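Local coordinates for endoribonuclease MazF4 (Mycobacterium tuberculosis, PDB 5XE2), which cleaves single-stranded mRNA between the first two bases of the sequence UCGCU, as the toxin of a type II toxin-antitoxin pair neutralised by MazE4, at residues Pro6-Tyr12 with Trp23-Asn29; Val41-Arg47 with Leu62-Ala68; Asn67-Ile71 with Ala97-Leu102. All blocks are in the same frame, centred on the assembly; numbering follows the deposited sequence.

The three contacts follow one another along the chain and around the antiparallel sheet of this SH3-clan, PemK/MazF-type toxin. Contact 1 closes the hairpin of strands 10-14 and 21-25 before contact 2 opens; contact 2, centred about 14 Å away, pairs strand 37-44, the neighbour of 21-25, with strand 65-75. Contact 3 begins where contact 2 ends, sharing Asn67 and Ala68, and sets the corner of strand 65-75 against helix 88-101; its centre is about 12 Å from that of contact 2 and 14 Å from that of contact 1. Leu98 ties the helix to Val26 at the end of contact 1 and to Val41 of strand 37-44. Sheet and helix thus form one core, with contacts 1 and 3 at the dimer interface.

Contact 1 of 3, residues Pro6-Tyr12 with Trp23-Asn29; sequences PLRGQVY and WLIVSNN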
ATOM      1  N   PRO A   6      -4.231   8.948  14.113  1.00 21.26           N
ATOM      2  CA  PRO A   6      -3.801   9.746  12.960  1.00 21.25           C
ATOM      3  C   PRO A   6      -4.862   9.812  11.864  1.00 20.68           C
ATOM      4  O   PRO A   6      -5.737   8.946  11.784  1.00 20.60           O
ATOM      5  CB  PRO A   6      -2.531   9.031  12.476  1.00 20.96           C
ATOM      6  CG  PRO A   6      -2.584   7.676  13.082  1.00 21.19           C
ATOM      7  CD  PRO A   6      -3.338   7.803  14.363  1.00 21.20           C
ATOM      8  N   LEU A   7      -4.772  10.846  11.037  1.00 20.15           N
ATOM      9  CA  LEU A   7      -5.743  11.103   9.979  1.00 19.37           C
ATOM     10  C   LEU A   7      -5.131  11.009   8.585  1.00 18.71           C
ATOM     11  O   LEU A   7      -3.976  11.405   8.358  1.00 17.83           O
ATOM     12  CB  LEU A   7      -6.375  12.488  10.177  1.00 19.73           C
ATOM     13  CG  LEU A   7      -7.074  12.702  11.522  1.00 20.26           C
ATOM     14  CD1 LEU A   7      -7.440  14.169  11.708  1.00 20.80           C
ATOM     15  CD2 LEU A   7      -8.315  11.825  11.614  1.00 20.44           C
ATOM     16  N   ARG A   8      -5.930  10.511   7.646  1.00 17.83           N
ATOM     17  CA  ARG A   8      -5.559  10.480   6.238  1.00 17.63           C
ATOM     18  C   ARG A   8      -5.186  11.897   5.793  1.00 17.67           C
ATOM     19  O   ARG A   8      -5.849  12.865   6.180  1.00 16.86           O
ATOM     20  CB  ARG A   8      -6.708   9.935   5.398  1.00 17.75           C
ATOM     21  CG  ARG A   8      -6.292   9.494   4.014  1.00 17.75           C
ATOM     22  CD  ARG A   8      -7.364   8.661   3.339  1.00 17.70           C
ATOM     23  NE  ARG A   8      -6.852   8.076   2.104  1.00 17.81           N
ATOM     24  CZ  ARG A   8      -6.750   8.697   0.926  1.00 17.83           C
ATOM     25  NH1 ARG A   8      -7.132   9.966   0.765  1.00 17.84           N
ATOM     26  NH2 ARG A   8      -6.255   8.030  -0.114  1.00 17.38           N
ATOM     27  N   GLY A   9      -4.085  12.021   5.052  1.00 17.17           N
ATOM     28  CA  GLY A   9      -3.587  13.333   4.620  1.00 17.63           C
ATOM     29  C   GLY A   9      -2.544  13.978   5.527  1.00 17.90           C
ATOM     30  O   GLY A   9      -1.883  14.928   5.114  1.00 17.70           O
ATOM     31  N   GLN A  10      -2.394  13.479   6.754  1.00 18.12           N
ATOM     32  CA  GLN A  10      -1.359  13.973   7.665  1.00 18.80           C
ATOM     33  C   GLN A  10       0.005  13.384   7.345  1.00 18.63           C
ATOM     34  O   GLN A  10       0.107  12.254   6.835  1.00 18.29           O
ATOM     35  CB  GLN A  10      -1.712  13.657   9.107  1.00 19.31           C
ATOM     36  CG  GLN A  10      -2.967  14.363   9.591  1.00 19.88           C
ATOM     37  CD  GLN A  10      -3.269  14.075  11.051  1.00 20.77           C
ATOM     38  OE1 GLN A  10      -2.843  13.055  11.602  1.00 19.43           O
ATOM     39  NE2 GLN A  10      -4.039  14.967  11.683  1.00 21.85           N
ATOM     40  N   VAL A  11       1.048  14.147   7.683  1.00 18.89           N
ATOM     41  CA  VAL A  11       2.440  13.776   7.425  1.00 19.07           C
ATOM     42  C   VAL A  11       3.212  13.730   8.742  1.00 19.69           C
ATOM     43  O   VAL A  11       3.190  14.693   9.515  1.00 19.50           O
ATOM     44  CB  VAL A  11       3.121  14.761   6.438  1.00 19.39           C
ATOM     45  CG1 VAL A  11       4.591  14.399   6.231  1.00 19.59           C
ATOM     46  CG2 VAL A  11       2.395  14.773   5.099  1.00 20.00           C
ATOM     47  N   TYR A  12       3.898  12.614   8.980  1.00 20.47           N
ATOM     48  CA  TYR A  12       4.692  12.400  10.189  1.00 22.19           C
ATOM     49  C   TYR A  12       6.133  12.001   9.854  1.00 24.28           C
ATOM     50  O   TYR A  12       6.355  11.196   8.939  1.00 24.18           O
ATOM     51  CB  TYR A  12       4.060  11.293  11.041  1.00 22.08           C
ATOM     52  CG  TYR A  12       2.713  11.648  11.631  1.00 22.08           C
ATOM     53  CD1 TYR A  12       1.536  11.447  10.908  1.00 21.70           C
ATOM     54  CD2 TYR A  12       2.613  12.172  12.920  1.00 22.01           C
ATOM     55  CE1 TYR A  12       0.294  11.759  11.452  1.00 22.31           C
ATOM     56  CE2 TYR A  12       1.383  12.502  13.472  1.00 22.13           C
ATOM     57  CZ  TYR A  12       0.224  12.294  12.741  1.00 22.56           C
ATOM     58  OH  TYR A  12      -0.992  12.627  13.298  1.00 22.06           O
ATOM     59  N   TRP A  23       6.409  10.643   6.096  1.00 19.20           N
ATOM     60  CA  TRP A  23       5.470   9.695   5.517  1.00 18.41           C
ATOM     61  C   TRP A  23       4.072  10.277   5.589  1.00 17.30           C
ATOM     62  O   TRP A  23       3.676  10.815   6.620  1.00 16.63           O
ATOM     63  CB  TRP A  23       5.511   8.365   6.272  1.00 18.17           C
ATOM     64  CG  TRP A  23       6.757   7.575   6.063  1.00 18.60           C
ATOM     65  CD1 TRP A  23       7.940   7.720   6.728  1.00 19.38           C
ATOM     66  CD2 TRP A  23       6.953   6.500   5.128  1.00 18.97           C
ATOM     67  NE1 TRP A  23       8.860   6.804   6.270  1.00 19.21           N
ATOM     68  CE2 TRP A  23       8.284   6.044   5.287  1.00 19.05           C
ATOM     69  CE3 TRP A  23       6.135   5.879   4.172  1.00 18.75           C
ATOM     70  CZ2 TRP A  23       8.817   4.995   4.527  1.00 19.10           C
ATOM     71  CZ3 TRP A  23       6.663   4.838   3.415  1.00 18.69           C
ATOM     72  CH2 TRP A  23       7.995   4.404   3.602  1.00 18.93           C
ATOM     73  N   LEU A  24       3.336  10.144   4.489  1.00 17.02           N
ATOM     74  CA  LEU A  24       1.958  10.605   4.382  1.00 16.91           C
ATOM     75  C   LEU A  24       0.970   9.464   4.625  1.00 16.38           C
ATOM     76  O   LEU A  24       1.005   8.457   3.904  1.00 15.65           O
ATOM     77  CB  LEU A  24       1.708  11.174   2.992  1.00 17.64           C
ATOM     78  CG  LEU A  24       0.240  11.469   2.662  1.00 18.38           C
ATOM     79  CD1 LEU A  24      -0.236  12.698   3.407  1.00 19.13           C
ATOM     80  CD2 LEU A  24       0.030  11.632   1.174  1.00 19.17           C
ATOM     81  N   ILE A  25       0.050   9.666   5.568  1.00 15.47           N
ATOM     82  CA  ILE A  25      -0.949   8.641   5.921  1.00 15.49           C
ATOM     83  C   ILE A  25      -1.976   8.510   4.786  1.00 14.96           C
ATOM     84  O   ILE A  25      -2.623   9.494   4.419  1.00 14.13           O
ATOM     85  CB  ILE A  25      -1.720   8.989   7.220  1.00 15.94           C
ATOM     86  CG1 ILE A  25      -0.770   9.247   8.407  1.00 16.68           C
ATOM     87  CG2 ILE A  25      -2.730   7.887   7.558  1.00 16.03           C
ATOM     88  CD1 ILE A  25       0.160   8.102   8.736  1.00 17.18           C
ATOM     89  N   VAL A  26      -2.120   7.298   4.245  1.00 14.49           N
ATOM     90  CA  VAL A  26      -3.114   7.027   3.184  1.00 14.77           C
ATOM     91  C   VAL A  26      -4.211   6.016   3.551  1.00 14.61           C
ATOM     92  O   VAL A  26      -5.193   5.879   2.814  1.00 15.25           O
ATOM     93  CB  VAL A  26      -2.435   6.651   1.846  1.00 14.62           C
ATOM     94  CG1 VAL A  26      -1.634   7.846   1.326  1.00 15.23           C
ATOM     95  CG2 VAL A  26      -1.526   5.432   1.988  1.00 14.90           C
ATOM     96  N   SER A  27      -4.073   5.336   4.685  1.00 14.57           N
ATOM     97  CA  SER A  27      -5.128   4.454   5.173  1.00 14.48           C
ATOM     98  C   SER A  27      -6.358   5.252   5.631  1.00 14.79           C
ATOM     99  O   SER A  27      -6.256   6.421   6.001  1.00 14.21           O
ATOM    100  CB  SER A  27      -4.609   3.538   6.292  1.00 14.32           C
ATOM    101  OG  SER A  27      -3.657   4.194   7.109  1.00 13.48           O
ATOM    102  N   ASN A  28      -7.517   4.605   5.577  1.00 15.66           N
ATOM    103  CA  ASN A  28      -8.776   5.239   5.951  1.00 16.53           C
ATOM    104  C   ASN A  28      -8.834   5.544   7.450  1.00 17.31           C
ATOM    105  O   ASN A  28      -8.224   4.836   8.271  1.00 17.62           O
ATOM    106  CB  ASN A  28      -9.972   4.382   5.503  1.00 16.52           C
ATOM    107  CG  ASN A  28     -10.171   3.136   6.362  1.00 16.13           C
ATOM    108  OD1 ASN A  28     -10.571   3.227   7.525  1.00 15.94           O
ATOM    109  ND2 ASN A  28      -9.912   1.971   5.791  1.00 16.18           N
ATOM    110  N   ASN A  29      -9.572   6.588   7.804  1.00 17.81           N
ATOM    111  CA  ASN A  29      -9.618   7.070   9.189  1.00 18.67           C
ATOM    112  C   ASN A  29     -10.199   6.113  10.240  1.00 18.94           C
ATOM    113  O   ASN A  29      -9.792   6.157  11.399  1.00 20.19           O
ATOM    114  CB  ASN A  29     -10.323   8.437   9.249  1.00 19.33           C
ATOM    115  CG  ASN A  29      -9.466   9.552   8.672  1.00 19.54           C
ATOM    116  OD1 ASN A  29      -8.241   9.438   8.632  1.00 19.34           O
ATOM    117  ND2 ASN A  29     -10.101  10.629   8.224  1.00 19.82           N
TER
HETATM  118  O   HOH W   1      -8.299   8.211  12.769  1.00 21.41           O
HETATM  119  O   HOH W   2      -8.552  12.663   6.873  1.00 20.41           O
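With CG anti to the backbone N (chi1 -163°) and the chain extended to NE, Arg8 runs out along Val26-Ser27, while Asn29, its CG anti to the carbonyl carbon, swings its amide back toward Arg8. Asn29 OD1 takes the N-H of Arg8 N at 2.7 Å, in the carbonyl plane on a lone pair and nearly straight (171°). At the other end Arg8 NE reaches Val26 O at 2.8 Å, from above that carbonyl's plane and bent to 146°; the guanidinium goes on to Asn95 of helix 88-101 through NH2. Gly9, inside the type II beta turn Leu7-Gln10 that Gln10 N closes on Leu7 O, gives its N-H to Ile25 O at 3.0 Å. From here the antiparallel hairpin of strands 10-14 and 21-25 takes over, with Val11-Leu24 a non-hydrogen-bonded pair and Tyr12-Trp23 a hydrogen-bonded one. Ile25 fills the bend: its CB lies 3.5 Å from Leu7 O, and its CG1 meets the edge of the Tyr12 ring at CD1, 4.1 Å away. Gln10 OE1 is gripped from opposite faces of its amide plane by Leu7 N and by Tyr12 OH, the latter at 2.5 Å. Leu24 CD1 packs against Val11 CG2 at 3.8 Å.

Contact 2 of 3, residues Val41-Arg47 with Leu62-Ala68; sequences VRLTTTR and LTGYVNA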
ATOM      1  N   VAL A  41       2.672   6.490   2.562  1.00 14.97           N
ATOM      2  CA  VAL A  41       3.570   6.613   1.419  1.00 15.83           C
ATOM      3  C   VAL A  41       4.645   7.658   1.695  1.00 17.27           C
ATOM      4  O   VAL A  41       4.434   8.633   2.449  1.00 16.14           O
ATOM      5  CB  VAL A  41       2.838   6.969   0.108  1.00 15.74           C
ATOM      6  CG1 VAL A  41       1.988   5.795  -0.362  1.00 15.59           C
ATOM      7  CG2 VAL A  41       2.005   8.239   0.247  1.00 15.71           C
ATOM      8  N   ARG A  42       5.783   7.459   1.043  1.00 18.90           N
ATOM      9  CA  ARG A  42       6.996   8.208   1.335  1.00 21.67           C
ATOM     10  C   ARG A  42       6.954   9.602   0.705  1.00 21.32           C
ATOM     11  O   ARG A  42       6.512   9.772  -0.437  1.00 19.67           O
ATOM     12  CB  ARG A  42       8.215   7.436   0.821  1.00 24.85           C
ATOM     13  CG  ARG A  42       9.538   7.855   1.435  1.00 29.30           C
ATOM     14  CD  ARG A  42      10.672   6.889   1.074  1.00 34.12           C
ATOM     15  NE  ARG A  42      10.843   6.688  -0.386  1.00 38.55           N
ATOM     16  CZ  ARG A  42      12.008   6.454  -1.010  1.00 42.66           C
ATOM     17  NH1 ARG A  42      13.171   6.371  -0.346  1.00 45.71           N
ATOM     18  NH2 ARG A  42      12.023   6.304  -2.331  1.00 43.69           N
ATOM     19  N   LEU A  43       7.397  10.595   1.467  1.00 21.05           N
ATOM     20  CA  LEU A  43       7.709  11.910   0.910  1.00 22.13           C
ATOM     21  C   LEU A  43       9.207  11.968   0.685  1.00 21.68           C
ATOM     22  O   LEU A  43       9.983  11.519   1.547  1.00 20.84           O
ATOM     23  CB  LEU A  43       7.309  13.050   1.842  1.00 23.77           C
ATOM     24  CG  LEU A  43       5.994  13.755   1.552  1.00 26.34           C
ATOM     25  CD1 LEU A  43       4.829  12.921   2.073  1.00 27.37           C
ATOM     26  CD2 LEU A  43       6.017  15.143   2.190  1.00 28.14           C
ATOM     27  N   THR A  44       9.601  12.531  -0.461  1.00 20.96           N
ATOM     28  CA  THR A  44      11.000  12.641  -0.849  1.00 20.68           C
ATOM     29  C   THR A  44      11.282  13.993  -1.510  1.00 20.49           C
ATOM     30  O   THR A  44      10.381  14.639  -2.055  1.00 18.58           O
ATOM     31  CB  THR A  44      11.436  11.473  -1.775  1.00 21.14           C
ATOM     32  OG1 THR A  44      12.801  11.649  -2.172  1.00 22.17           O
ATOM     33  CG2 THR A  44      10.562  11.382  -3.024  1.00 22.27           C
ATOM     34  N   THR A  45      12.545  14.410  -1.421  1.00 21.24           N
ATOM     35  CA  THR A  45      13.043  15.573  -2.148  1.00 22.05           C
ATOM     36  C   THR A  45      13.412  15.174  -3.571  1.00 23.74           C
ATOM     37  O   THR A  45      13.577  16.051  -4.430  1.00 24.12           O
ATOM     38  CB  THR A  45      14.291  16.174  -1.483  1.00 22.37           C
ATOM     39  OG1 THR A  45      15.340  15.201  -1.474  1.00 21.76           O
ATOM     40  CG2 THR A  45      13.993  16.611  -0.057  1.00 22.37           C
ATOM     41  N   THR A  46      13.554  13.866  -3.820  1.00 24.27           N
ATOM     42  CA  THR A  46      13.854  13.372  -5.151  1.00 25.48           C
ATOM     43  C   THR A  46      12.723  13.776  -6.077  1.00 26.13           C
ATOM     44  O   THR A  46      11.547  13.638  -5.738  1.00 24.95           O
ATOM     45  CB  THR A  46      14.031  11.839  -5.189  1.00 26.12           C
ATOM     46  OG1 THR A  46      15.039  11.455  -4.254  1.00 26.47           O
ATOM     47  CG2 THR A  46      14.440  11.372  -6.573  1.00 26.71           C
ATOM     48  N   ARG A  47      13.104  14.306  -7.228  1.00 26.47           N
ATOM     49  CA  ARG A  47      12.175  14.800  -8.216  1.00 27.90           C
ATOM     50  C   ARG A  47      12.072  13.790  -9.348  1.00 27.72           C
ATOM     51  O   ARG A  47      13.093  13.357  -9.882  1.00 27.13           O
ATOM     52  CB  ARG A  47      12.678  16.130  -8.761  1.00 29.28           C
ATOM     53  CG  ARG A  47      11.854  16.679  -9.905  1.00 31.68           C
ATOM     54  CD  ARG A  47      12.393  18.024 -10.327  1.00 33.63           C
ATOM     55  NE  ARG A  47      11.599  18.584 -11.412  1.00 36.50           N
ATOM     56  CZ  ARG A  47      11.832  19.761 -11.985  1.00 38.64           C
ATOM     57  NH1 ARG A  47      12.852  20.525 -11.584  1.00 37.62           N
ATOM     58  NH2 ARG A  47      11.037  20.176 -12.969  1.00 40.22           N
ATOM     59  N   LEU A  62       4.308  21.294   2.947  1.00 30.37           N
ATOM     60  CA  LEU A  62       5.654  20.796   2.746  1.00 29.72           C
ATOM     61  C   LEU A  62       6.021  20.909   1.275  1.00 28.70           C
ATOM     62  O   LEU A  62       5.142  20.949   0.405  1.00 27.50           O
ATOM     63  CB  LEU A  62       5.730  19.339   3.203  1.00 30.72           C
ATOM     64  CG  LEU A  62       5.331  19.079   4.665  1.00 31.36           C
ATOM     65  CD1 LEU A  62       4.826  17.663   4.870  1.00 32.58           C
ATOM     66  CD2 LEU A  62       6.486  19.389   5.602  1.00 31.49           C
ATOM     67  N   THR A  63       7.323  20.980   1.012  1.00 26.77           N
ATOM     68  CA  THR A  63       7.846  20.916  -0.356  1.00 27.19           C
ATOM     69  C   THR A  63       8.150  19.449  -0.713  1.00 25.52           C
ATOM     70  O   THR A  63       7.913  18.541   0.094  1.00 23.76           O
ATOM     71  CB  THR A  63       9.076  21.841  -0.535  1.00 28.30           C
ATOM     72  OG1 THR A  63       9.309  22.076  -1.930  1.00 33.67           O
ATOM     73  CG2 THR A  63      10.338  21.259   0.091  1.00 27.83           C
ATOM     74  N   GLY A  64       8.656  19.219  -1.923  1.00 23.84           N
ATOM     75  CA  GLY A  64       9.018  17.873  -2.359  1.00 23.38           C
ATOM     76  C   GLY A  64       7.884  17.099  -3.013  1.00 22.01           C
ATOM     77  O   GLY A  64       6.953  17.692  -3.576  1.00 21.64           O
ATOM     78  N   TYR A  65       7.989  15.768  -2.963  1.00 21.05           N
ATOM     79  CA  TYR A  65       7.191  14.883  -3.804  1.00 20.98           C
ATOM     80  C   TYR A  65       6.739  13.673  -3.016  1.00 20.16           C
ATOM     81  O   TYR A  65       7.481  13.179  -2.168  1.00 20.59           O
ATOM     82  CB  TYR A  65       8.012  14.404  -5.019  1.00 21.66           C
ATOM     83  CG  TYR A  65       8.566  15.539  -5.845  1.00 22.94           C
ATOM     84  CD1 TYR A  65       9.729  16.203  -5.438  1.00 24.03           C
ATOM     85  CD2 TYR A  65       7.925  15.977  -7.009  1.00 23.17           C
ATOM     86  CE1 TYR A  65      10.239  17.265  -6.160  1.00 24.76           C
ATOM     87  CE2 TYR A  65       8.438  17.041  -7.750  1.00 24.57           C
ATOM     88  CZ  TYR A  65       9.594  17.681  -7.312  1.00 25.63           C
ATOM     89  OH  TYR A  65      10.142  18.741  -8.004  1.00 28.21           O
ATOM     90  N   VAL A  66       5.532  13.194  -3.315  1.00 18.30           N
ATOM     91  CA  VAL A  66       5.016  11.954  -2.746  1.00 17.96           C
ATOM     92  C   VAL A  66       5.326  10.815  -3.718  1.00 17.44           C
ATOM     93  O   VAL A  66       4.969  10.894  -4.899  1.00 17.12           O
ATOM     94  CB  VAL A  66       3.494  12.050  -2.464  1.00 17.99           C
ATOM     95  CG1 VAL A  66       2.899  10.694  -2.109  1.00 18.13           C
ATOM     96  CG2 VAL A  66       3.231  13.061  -1.353  1.00 18.13           C
ATOM     97  N   ASN A  67       6.017   9.784  -3.228  1.00 16.36           N
ATOM     98  CA  ASN A  67       6.231   8.546  -3.996  1.00 16.12           C
ATOM     99  C   ASN A  67       5.156   7.505  -3.631  1.00 15.90           C
ATOM    100  O   ASN A  67       5.289   6.771  -2.642  1.00 16.23           O
ATOM    101  CB  ASN A  67       7.643   8.010  -3.751  1.00 16.01           C
ATOM    102  CG  ASN A  67       7.907   6.677  -4.448  1.00 16.27           C
ATOM    103  OD1 ASN A  67       7.113   6.205  -5.258  1.00 16.03           O
ATOM    104  ND2 ASN A  67       9.032   6.059  -4.114  1.00 16.94           N
ATOM    105  N   ALA A  68       4.094   7.450  -4.435  1.00 15.68           N
ATOM    106  CA  ALA A  68       2.972   6.520  -4.202  1.00 15.66           C
ATOM    107  C   ALA A  68       3.299   5.065  -4.525  1.00 15.47           C
ATOM    108  O   ALA A  68       2.512   4.183  -4.187  1.00 15.38           O
ATOM    109  CB  ALA A  68       1.735   6.961  -4.977  1.00 15.71           C
TER
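Thr44 and Tyr65 exchange two short backbone bonds: Thr44 N reaches Tyr65 O at 2.8 Å with an N-H...O angle of 167°, and Tyr65 N returns to Thr44 O at 2.8 Å, more bent at 147°. A third bond, from Asn67 N to Arg42 O, is equally short. Beyond Thr44 the chain leaves the strand in an ST turn: Thr44 holds OG1 anti to its main-chain nitrogen, which sets the hydroxyl where Thr46 N can donate to it. This turn brings residues 46 and 47 back beside Tyr65. Arg47 CA sits over one face of the Tyr65 ring, 3.9 Å from the centroid and 18° off the normal, a CH-pi contact. The aliphatic CB-CG-CD part of Arg47 continues the touch, CG coming within 3.3 Å of Tyr65 OH.

The pairing joins strands 37-44 and 65-75 of the antiparallel sheet, and strand 53-55 continues it past strand 65-75. Leu43 and Val66 form the non-hydrogen-bonded pair, on the same face of the sheet. Leu43 divides its branches, with CD1 packing obliquely on Val66 CG2 at 3.8 Å and CD2 meeting Leu62 CD1 at about a right angle between the side chains. Further back, Val66 CG1 touches Val41 CG2 at 3.5 Å, with Ile94 of helix 88-101 touching Val66 and Leu98 touching Val41. On the face that carries Thr44 and Tyr65, Asn67 ND2 lies at the edge of the Arg42 guanidinium, 3.5 Å from Arg42 NH2; both are donors, and this is not a hydrogen bond.

Contact 3 of 3, residues Asn67-Ile71 with Ala97-Leu102; sequences NADNI and ALATAL
Ala68 and Ala97 bring their methyls together, CB to CB at 3.8 Å, where the corner of strand 65-75 meets the C-terminal helix 88-101 of the MazF fold. The corner is a type I beta turn from Asn67 to Asn70, closed by the backbone bond from Asn70 N to Asn67 O. No direct hydrogen bond joins the segments; methyls and leucine and isoleucine branches make the buried part. The alanines Ala68, Ala97 and Ala101 permit the close approach, one of them standing in each near pair of backbones: the CA atoms of Ala68 and Leu98 are 5.4 Å apart, as are those of Asp69 and Ala101. Leu98 CD2 touches both Ala68 CB and Ile71 CD1, at 4.1 Å each. Ile71, with CG1 anti to the carbonyl carbon (chi1 -57°), sends CD1 toward the helix end, where it meets Leu102 tip to tip, 3.9 Å from Leu102 CG. Ile71 and Leu102 also pack on Ile71 and Leu102 of the second subunit, so this apolar cluster runs on into the dimer interface.

The Asp69 side, by contrast, is partly exposed and bridged by water. Its carboxylate is divided between two tasks: OD2 is bonded to Thr52 OG1, whereas OD1 lies against the Ala101 methyl, 3.4 Å from Ala101 CB. A weak bond, bent to 131°, links Asp69 N to Asn67 OD1. Toward the helix end the polar link is indirect: one water gives one hydrogen to Asp69 OD1 at 3.0 Å and the other to Ala101 O at 2.7 Å.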
ATOM      1  N   ASN A  67       6.017   9.784  -3.228  1.00 16.36           N
ATOM      2  CA  ASN A  67       6.231   8.546  -3.996  1.00 16.12           C
ATOM      3  C   ASN A  67       5.156   7.505  -3.631  1.00 15.90           C
ATOM      4  O   ASN A  67       5.289   6.771  -2.642  1.00 16.23           O
ATOM      5  CB  ASN A  67       7.643   8.010  -3.751  1.00 16.01           C
ATOM      6  CG  ASN A  67       7.907   6.677  -4.448  1.00 16.27           C
ATOM      7  OD1 ASN A  67       7.113   6.205  -5.258  1.00 16.03           O
ATOM      8  ND2 ASN A  67       9.032   6.059  -4.114  1.00 16.94           N
ATOM      9  N   ALA A  68       4.094   7.450  -4.435  1.00 15.68           N
ATOM     10  CA  ALA A  68       2.972   6.520  -4.202  1.00 15.66           C
ATOM     11  C   ALA A  68       3.299   5.065  -4.525  1.00 15.47           C
ATOM     12  O   ALA A  68       2.512   4.183  -4.187  1.00 15.38           O
ATOM     13  CB  ALA A  68       1.735   6.961  -4.977  1.00 15.71           C
ATOM     14  N   ASP A  69       4.435   4.808  -5.182  1.00 15.72           N
ATOM     15  CA  ASP A  69       4.928   3.431  -5.349  1.00 15.72           C
ATOM     16  C   ASP A  69       5.450   2.809  -4.055  1.00 15.17           C
ATOM     17  O   ASP A  69       5.461   1.586  -3.931  1.00 14.63           O
ATOM     18  CB  ASP A  69       6.021   3.348  -6.433  1.00 16.33           C
ATOM     19  CG  ASP A  69       5.470   3.519  -7.839  1.00 17.27           C
ATOM     20  OD1 ASP A  69       4.340   3.062  -8.102  1.00 18.23           O
ATOM     21  OD2 ASP A  69       6.166   4.100  -8.691  1.00 18.37           O
ATOM     22  N   ASN A  70       5.882   3.642  -3.105  1.00 14.99           N
ATOM     23  CA  ASN A  70       6.464   3.158  -1.864  1.00 14.94           C
ATOM     24  C   ASN A  70       5.421   3.225  -0.754  1.00 14.75           C
ATOM     25  O   ASN A  70       5.327   4.213  -0.021  1.00 14.70           O
ATOM     26  CB  ASN A  70       7.728   3.966  -1.544  1.00 15.08           C
ATOM     27  CG  ASN A  70       8.524   3.431  -0.348  1.00 15.29           C
ATOM     28  OD1 ASN A  70       9.441   4.107   0.086  1.00 15.26           O
ATOM     29  ND2 ASN A  70       8.211   2.236   0.167  1.00 15.14           N
ATOM     30  N   ILE A  71       4.632   2.159  -0.661  1.00 14.70           N
ATOM     31  CA  ILE A  71       3.539   2.043   0.291  1.00 14.99           C
ATOM     32  C   ILE A  71       3.986   1.099   1.406  1.00 15.76           C
ATOM     33  O   ILE A  71       4.438  -0.018   1.135  1.00 15.84           O
ATOM     34  CB  ILE A  71       2.250   1.515  -0.389  1.00 14.69           C
ATOM     35  CG1 ILE A  71       1.826   2.410  -1.565  1.00 14.49           C
ATOM     36  CG2 ILE A  71       1.095   1.451   0.606  1.00 14.84           C
ATOM     37  CD1 ILE A  71       1.002   1.699  -2.624  1.00 14.43           C
ATOM     38  N   ALA A  97      -2.708   8.492  -8.081  1.00 15.99           N
ATOM     39  CA  ALA A  97      -1.367   7.911  -8.062  1.00 15.61           C
ATOM     40  C   ALA A  97      -1.328   6.539  -7.356  1.00 15.73           C
ATOM     41  O   ALA A  97      -0.728   5.581  -7.864  1.00 15.53           O
ATOM     42  CB  ALA A  97      -0.394   8.884  -7.408  1.00 15.64           C
ATOM     43  N   LEU A  98      -1.966   6.448  -6.191  1.00 15.91           N
ATOM     44  CA  LEU A  98      -2.109   5.175  -5.476  1.00 16.00           C
ATOM     45  C   LEU A  98      -2.833   4.106  -6.305  1.00 16.21           C
ATOM     46  O   LEU A  98      -2.389   2.957  -6.364  1.00 15.73           O
ATOM     47  CB  LEU A  98      -2.856   5.386  -4.162  1.00 16.36           C
ATOM     48  CG  LEU A  98      -2.148   6.137  -3.036  1.00 16.38           C
ATOM     49  CD1 LEU A  98      -3.151   6.500  -1.959  1.00 16.43           C
ATOM     50  CD2 LEU A  98      -1.016   5.302  -2.451  1.00 16.97           C
ATOM     51  N   ALA A  99      -3.943   4.483  -6.946  1.00 16.56           N
ATOM     52  CA  ALA A  99      -4.665   3.565  -7.844  1.00 16.57           C
ATOM     53  C   ALA A  99      -3.769   3.052  -8.984  1.00 16.44           C
ATOM     54  O   ALA A  99      -3.784   1.865  -9.307  1.00 15.50           O
ATOM     55  CB  ALA A  99      -5.917   4.239  -8.406  1.00 17.41           C
ATOM     56  N   THR A 100      -2.974   3.943  -9.570  1.00 16.21           N
ATOM     57  CA  THR A 100      -2.034   3.561 -10.627  1.00 16.03           C
ATOM     58  C   THR A 100      -0.928   2.642 -10.110  1.00 15.55           C
ATOM     59  O   THR A 100      -0.603   1.630 -10.749  1.00 15.18           O
ATOM     60  CB  THR A 100      -1.437   4.802 -11.318  1.00 16.45           C
ATOM     61  OG1 THR A 100      -2.504   5.580 -11.855  1.00 17.12           O
ATOM     62  CG2 THR A 100      -0.506   4.409 -12.454  1.00 16.72           C
ATOM     63  N   ALA A 101      -0.371   2.972  -8.943  1.00 14.89           N
ATOM     64  CA  ALA A 101       0.678   2.155  -8.347  1.00 14.82           C
ATOM     65  C   ALA A 101       0.201   0.707  -8.111  1.00 15.20           C
ATOM     66  O   ALA A 101       0.939  -0.228  -8.367  1.00 14.62           O
ATOM     67  CB  ALA A 101       1.163   2.779  -7.055  1.00 15.04           C
ATOM     68  N   LEU A 102      -1.051   0.550  -7.679  1.00 15.70           N
ATOM     69  CA  LEU A 102      -1.633  -0.751  -7.334  1.00 16.67           C
ATOM     70  C   LEU A 102      -2.485  -1.408  -8.434  1.00 17.05           C
ATOM     71  O   LEU A 102      -3.256  -2.329  -8.146  1.00 16.42           O
ATOM     72  CB  LEU A 102      -2.474  -0.588  -6.068  1.00 17.31           C
ATOM     73  CG  LEU A 102      -1.674  -0.152  -4.837  1.00 18.20           C
ATOM     74  CD1 LEU A 102      -2.581   0.475  -3.798  1.00 19.30           C
ATOM     75  CD2 LEU A 102      -0.937  -1.330  -4.246  1.00 18.73           C
TER
HETATM   76  O   HOH W   3       3.635   0.192  -8.301  1.00 21.94           O